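Local coordinates for protein putative tRNA (Adenine(37)-N6)-methyltransferase (Pseudomonas aeruginosa, PDB 7BTU) that probably methylates the threonylcarbamoyl-modified adenosine at position 37 of tRNA, with S-adenosyl-L-methionine as the methyl donor, at residues G206-V211 and D217-Y222. Sequence-based numbering, arbitrary orientation.
Sequences GRRYGV and DVHWHY
Tyr-209 and Trp-220 pair across the strands, side chains on the same face, as an antiparallel hydrogen-bonded pair of a beta hairpin in the C-terminal region of this TrmO-family protein. Tyr-209 N reaches Trp-220 O at 2.8 Å in an almost straight bond (N-H...O 172°), and Trp-220 N returns one to Tyr-209 O. Val-211 and Val-218 repeat the exchange through both of their backbone N and O atoms. Between them Gly-210 and His-219 form a non-hydrogen-bonded pair; the bare CA of the glycine leaves room beside the His-219 ring, where a CB would lie tightly against CD2, and comes within 3.1 Å of Val-218 O in a CA-H...O contact. One water links Arg-207 O with Tyr-222 N.

On the face turned toward helix 184-193, aromatic and branched side chains gather. The CB of Tyr-209 sits over the six-membered ring of Trp-220, a CH-pi contact 3.7 Å from the ring centroid. With CG between its backbone N and carbonyl carbon (chi1 79°), the indole swings under the neighbouring strand, and its CZ3 meets Val-211 CG1 at 3.4 Å. Tyr-222 presents its edge to the face of Tyr-209 in an offset edge-to-face pair, planes at 87°. The flat, apolar rings suit this side, where Trp-220 also packs on Leu-192; its NE1 is buried without a polar partner.

Across the sheet, the guanidinium of Arg-208 lies flat on the His-219 imidazole, centres 3.5 Å apart. Bends at chi2 and chi3 fold the long arginine chain over the ring, whose ND1 is hydrogen-bonded to OD1 of Asp-232; bond and stack together probably limit its rotation.

The hairpin is thus two-sided: apolar packing toward the helix, and a cationic stack opposite, whose charge Asp-232 probably tempers through a long, weak ion pair with Arg-208.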
ATOM      1  N   GLY B 206      -1.820  32.537 -23.408  1.00 22.22           N
ATOM      2  CA  GLY B 206      -1.669  33.826 -22.754  1.00 25.70           C
ATOM      3  C   GLY B 206      -1.888  33.865 -21.246  1.00 25.92           C
ATOM      4  O   GLY B 206      -1.217  34.630 -20.549  1.00 21.56           O
ATOM      5  N   ARG B 207      -2.793  33.039 -20.713  1.00 24.96           N
ATOM      6  CA  ARG B 207      -3.101  33.113 -19.287  1.00 22.79           C
ATOM      7  C   ARG B 207      -1.889  32.743 -18.447  1.00 20.64           C
ATOM      8  O   ARG B 207      -1.201  31.759 -18.724  1.00 20.09           O
ATOM      9  CB  ARG B 207      -4.278  32.194 -18.938  1.00 28.65           C
ATOM     10  CG  ARG B 207      -4.620  32.273 -17.482  1.00 30.65           C
ATOM     11  CD  ARG B 207      -5.893  31.558 -17.131  1.00 43.70           C
ATOM     12  NE  ARG B 207      -6.099  31.564 -15.681  1.00 50.23           N
ATOM     13  CZ  ARG B 207      -7.284  31.420 -15.098  1.00 56.91           C
ATOM     14  NH1 ARG B 207      -8.378  31.270 -15.845  1.00 58.66           N
ATOM     15  NH2 ARG B 207      -7.376  31.440 -13.770  1.00 58.02           N
ATOM     16  N   ARG B 208      -1.617  33.532 -17.423  1.00 20.82           N
ATOM     17  CA  ARG B 208      -0.541  33.206 -16.481  1.00 19.44           C
ATOM     18  C   ARG B 208      -1.081  32.297 -15.360  1.00 22.05           C
ATOM     19  O   ARG B 208      -2.071  32.623 -14.694  1.00 21.25           O
ATOM     20  CB  ARG B 208       0.022  34.486 -15.892  1.00 26.97           C
ATOM     21  CG  ARG B 208       1.144  34.323 -14.933  1.00 32.65           C
ATOM     22  CD  ARG B 208       0.883  35.259 -13.760  1.00 40.14           C
ATOM     23  NE  ARG B 208       2.077  35.911 -13.259  1.00 41.57           N
ATOM     24  CZ  ARG B 208       2.123  36.563 -12.106  1.00 44.07           C
ATOM     25  NH1 ARG B 208       1.035  36.644 -11.349  1.00 43.42           N
ATOM     26  NH2 ARG B 208       3.261  37.122 -11.709  1.00 46.94           N
ATOM     27  N   TYR B 209      -0.388  31.208 -15.128  1.00 19.29           N
ATOM     28  CA  TYR B 209      -0.776  30.215 -14.135  1.00 20.12           C
ATOM     29  C   TYR B 209       0.274  30.251 -13.044  1.00 17.51           C
ATOM     30  O   TYR B 209       1.382  30.727 -13.267  1.00 16.58           O
ATOM     31  CB  TYR B 209      -0.816  28.815 -14.769  1.00 18.23           C
ATOM     32  CG  TYR B 209      -1.908  28.661 -15.776  1.00 19.52           C
ATOM     33  CD1 TYR B 209      -3.199  28.320 -15.390  1.00 26.67           C
ATOM     34  CD2 TYR B 209      -1.671  28.897 -17.115  1.00 19.45           C
ATOM     35  CE1 TYR B 209      -4.235  28.204 -16.329  1.00 28.69           C
ATOM     36  CE2 TYR B 209      -2.696  28.779 -18.043  1.00 22.94           C
ATOM     37  CZ  TYR B 209      -3.956  28.443 -17.657  1.00 25.96           C
ATOM     38  OH  TYR B 209      -4.922  28.349 -18.619  1.00 27.47           O
ATOM     39  N   GLY B 210      -0.065  29.745 -11.847  1.00 19.46           N
ATOM     40  CA  GLY B 210       0.916  29.726 -10.777  1.00 17.32           C
ATOM     41  C   GLY B 210       0.764  28.479  -9.931  1.00 17.56           C
ATOM     42  O   GLY B 210      -0.315  27.895  -9.818  1.00 18.86           O
ATOM     43  N   VAL B 211       1.863  28.141  -9.263  1.00 20.32           N
ATOM     44  CA  VAL B 211       1.870  27.032  -8.335  1.00 19.02           C
ATOM     45  C   VAL B 211       2.905  27.374  -7.263  1.00 20.42           C
ATOM     46  O   VAL B 211       3.908  28.069  -7.516  1.00 17.91           O
ATOM     47  CB  VAL B 211       2.237  25.692  -9.036  1.00 23.28           C
ATOM     48  CG1 VAL B 211       3.619  25.754  -9.603  1.00 27.34           C
ATOM     49  CG2 VAL B 211       2.150  24.565  -8.013  1.00 29.34           C
ATOM     50  N   ASP B 217       6.583  31.108  -5.300  1.00 16.71           N
ATOM     51  CA  ASP B 217       5.491  31.170  -6.275  1.00 16.63           C
ATOM     52  C   ASP B 217       6.131  31.079  -7.660  1.00 18.46           C
ATOM     53  O   ASP B 217       7.058  31.823  -7.962  1.00 20.57           O
ATOM     54  CB  ASP B 217       4.691  32.470  -6.151  1.00 18.17           C
ATOM     55  CG  ASP B 217       4.032  32.605  -4.781  1.00 32.51           C
ATOM     56  OD1 ASP B 217       3.284  31.683  -4.380  1.00 29.66           O
ATOM     57  OD2 ASP B 217       4.264  33.627  -4.115  1.00 35.56           O
ATOM     58  N   VAL B 218       5.700  30.118  -8.455  1.00 14.93           N
ATOM     59  CA  VAL B 218       6.272  29.843  -9.777  1.00 14.26           C
ATOM     60  C   VAL B 218       5.170  30.172 -10.761  1.00 15.89           C
ATOM     61  O   VAL B 218       4.034  29.701 -10.582  1.00 18.84           O
ATOM     62  CB  VAL B 218       6.705  28.370  -9.893  1.00 17.51           C
ATOM     63  CG1 VAL B 218       7.234  28.030 -11.333  1.00 13.62           C
ATOM     64  CG2 VAL B 218       7.818  28.074  -8.831  1.00 19.42           C
ATOM     65  N   HIS B 219       5.477  30.985 -11.773  1.00 15.83           N
ATOM     66  CA  HIS B 219       4.465  31.352 -12.755  1.00 17.15           C
ATOM     67  C   HIS B 219       4.886  30.833 -14.110  1.00 17.61           C
ATOM     68  O   HIS B 219       6.087  30.818 -14.430  1.00 14.66           O
ATOM     69  CB  HIS B 219       4.234  32.868 -12.817  1.00 17.74           C
ATOM     70  CG  HIS B 219       3.740  33.410 -11.522  1.00 24.68           C
ATOM     71  ND1 HIS B 219       4.546  34.118 -10.658  1.00 26.55           N
ATOM     72  CD2 HIS B 219       2.547  33.269 -10.899  1.00 26.99           C
ATOM     73  CE1 HIS B 219       3.858  34.421  -9.570  1.00 28.70           C
ATOM     74  NE2 HIS B 219       2.640  33.929  -9.703  1.00 29.48           N
ATOM     75  N   TRP B 220       3.873  30.409 -14.895  1.00 17.93           N
ATOM     76  CA  TRP B 220       4.127  29.852 -16.208  1.00 16.30           C
ATOM     77  C   TRP B 220       2.945  30.120 -17.155  1.00 18.25           C
ATOM     78  O   TRP B 220       1.857  30.558 -16.741  1.00 17.81           O
ATOM     79  CB  TRP B 220       4.423  28.353 -16.112  1.00 16.96           C
ATOM     80  CG  TRP B 220       3.254  27.449 -15.959  1.00 20.11           C
ATOM     81  CD1 TRP B 220       2.523  26.833 -16.973  1.00 24.20           C
ATOM     82  CD2 TRP B 220       2.665  27.053 -14.760  1.00 23.67           C
ATOM     83  NE1 TRP B 220       1.554  26.075 -16.451  1.00 26.07           N
ATOM     84  CE2 TRP B 220       1.629  26.163 -15.082  1.00 25.39           C
ATOM     85  CE3 TRP B 220       2.951  27.312 -13.431  1.00 26.32           C
ATOM     86  CZ2 TRP B 220       0.850  25.579 -14.139  1.00 28.69           C
ATOM     87  CZ3 TRP B 220       2.178  26.712 -12.490  1.00 32.00           C
ATOM     88  CH2 TRP B 220       1.137  25.860 -12.844  1.00 33.64           C
ATOM     89  N   HIS B 221       3.181  29.870 -18.454  1.00 17.68           N
ATOM     90  CA  HIS B 221       2.072  29.905 -19.405  1.00 16.58           C
ATOM     91  C   HIS B 221       2.340  28.854 -20.501  1.00 17.05           C
ATOM     92  O   HIS B 221       3.384  28.205 -20.512  1.00 16.71           O
ATOM     93  CB  HIS B 221       1.872  31.367 -19.892  1.00 23.10           C
ATOM     94  CG  HIS B 221       2.919  31.881 -20.839  1.00 29.47           C
ATOM     95  ND1 HIS B 221       2.907  33.177 -21.303  1.00 32.82           N
ATOM     96  CD2 HIS B 221       3.936  31.269 -21.485  1.00 33.44           C
ATOM     97  CE1 HIS B 221       3.905  33.348 -22.157  1.00 34.63           C
ATOM     98  NE2 HIS B 221       4.533  32.201 -22.295  1.00 33.02           N
ATOM     99  N   TYR B 222       1.378  28.675 -21.411  1.00 17.94           N
ATOM    100  CA  TYR B 222       1.454  27.702 -22.503  1.00 18.84           C
ATOM    101  C   TYR B 222       1.710  28.436 -23.803  1.00 19.41           C
ATOM    102  O   TYR B 222       0.756  28.894 -24.421  1.00 20.21           O
ATOM    103  CB  TYR B 222       0.145  26.936 -22.632  1.00 24.54           C
ATOM    104  CG  TYR B 222      -0.040  25.958 -21.530  1.00 26.72           C
ATOM    105  CD1 TYR B 222      -0.581  26.355 -20.317  1.00 33.82           C
ATOM    106  CD2 TYR B 222       0.350  24.642 -21.685  1.00 26.31           C
ATOM    107  CE1 TYR B 222      -0.754  25.425 -19.279  1.00 36.27           C
ATOM    108  CE2 TYR B 222       0.159  23.710 -20.665  1.00 31.48           C
ATOM    109  CZ  TYR B 222      -0.363  24.119 -19.462  1.00 38.29           C
ATOM    110  OH  TYR B 222      -0.533  23.181 -18.445  1.00 48.98           O
TER
HETATM  111  O   HOH W   1       0.378  31.609 -24.809  1.00 32.65           O
HETATM  112  O   HOH W   2      -1.030  30.093 -20.908  1.00 21.25           O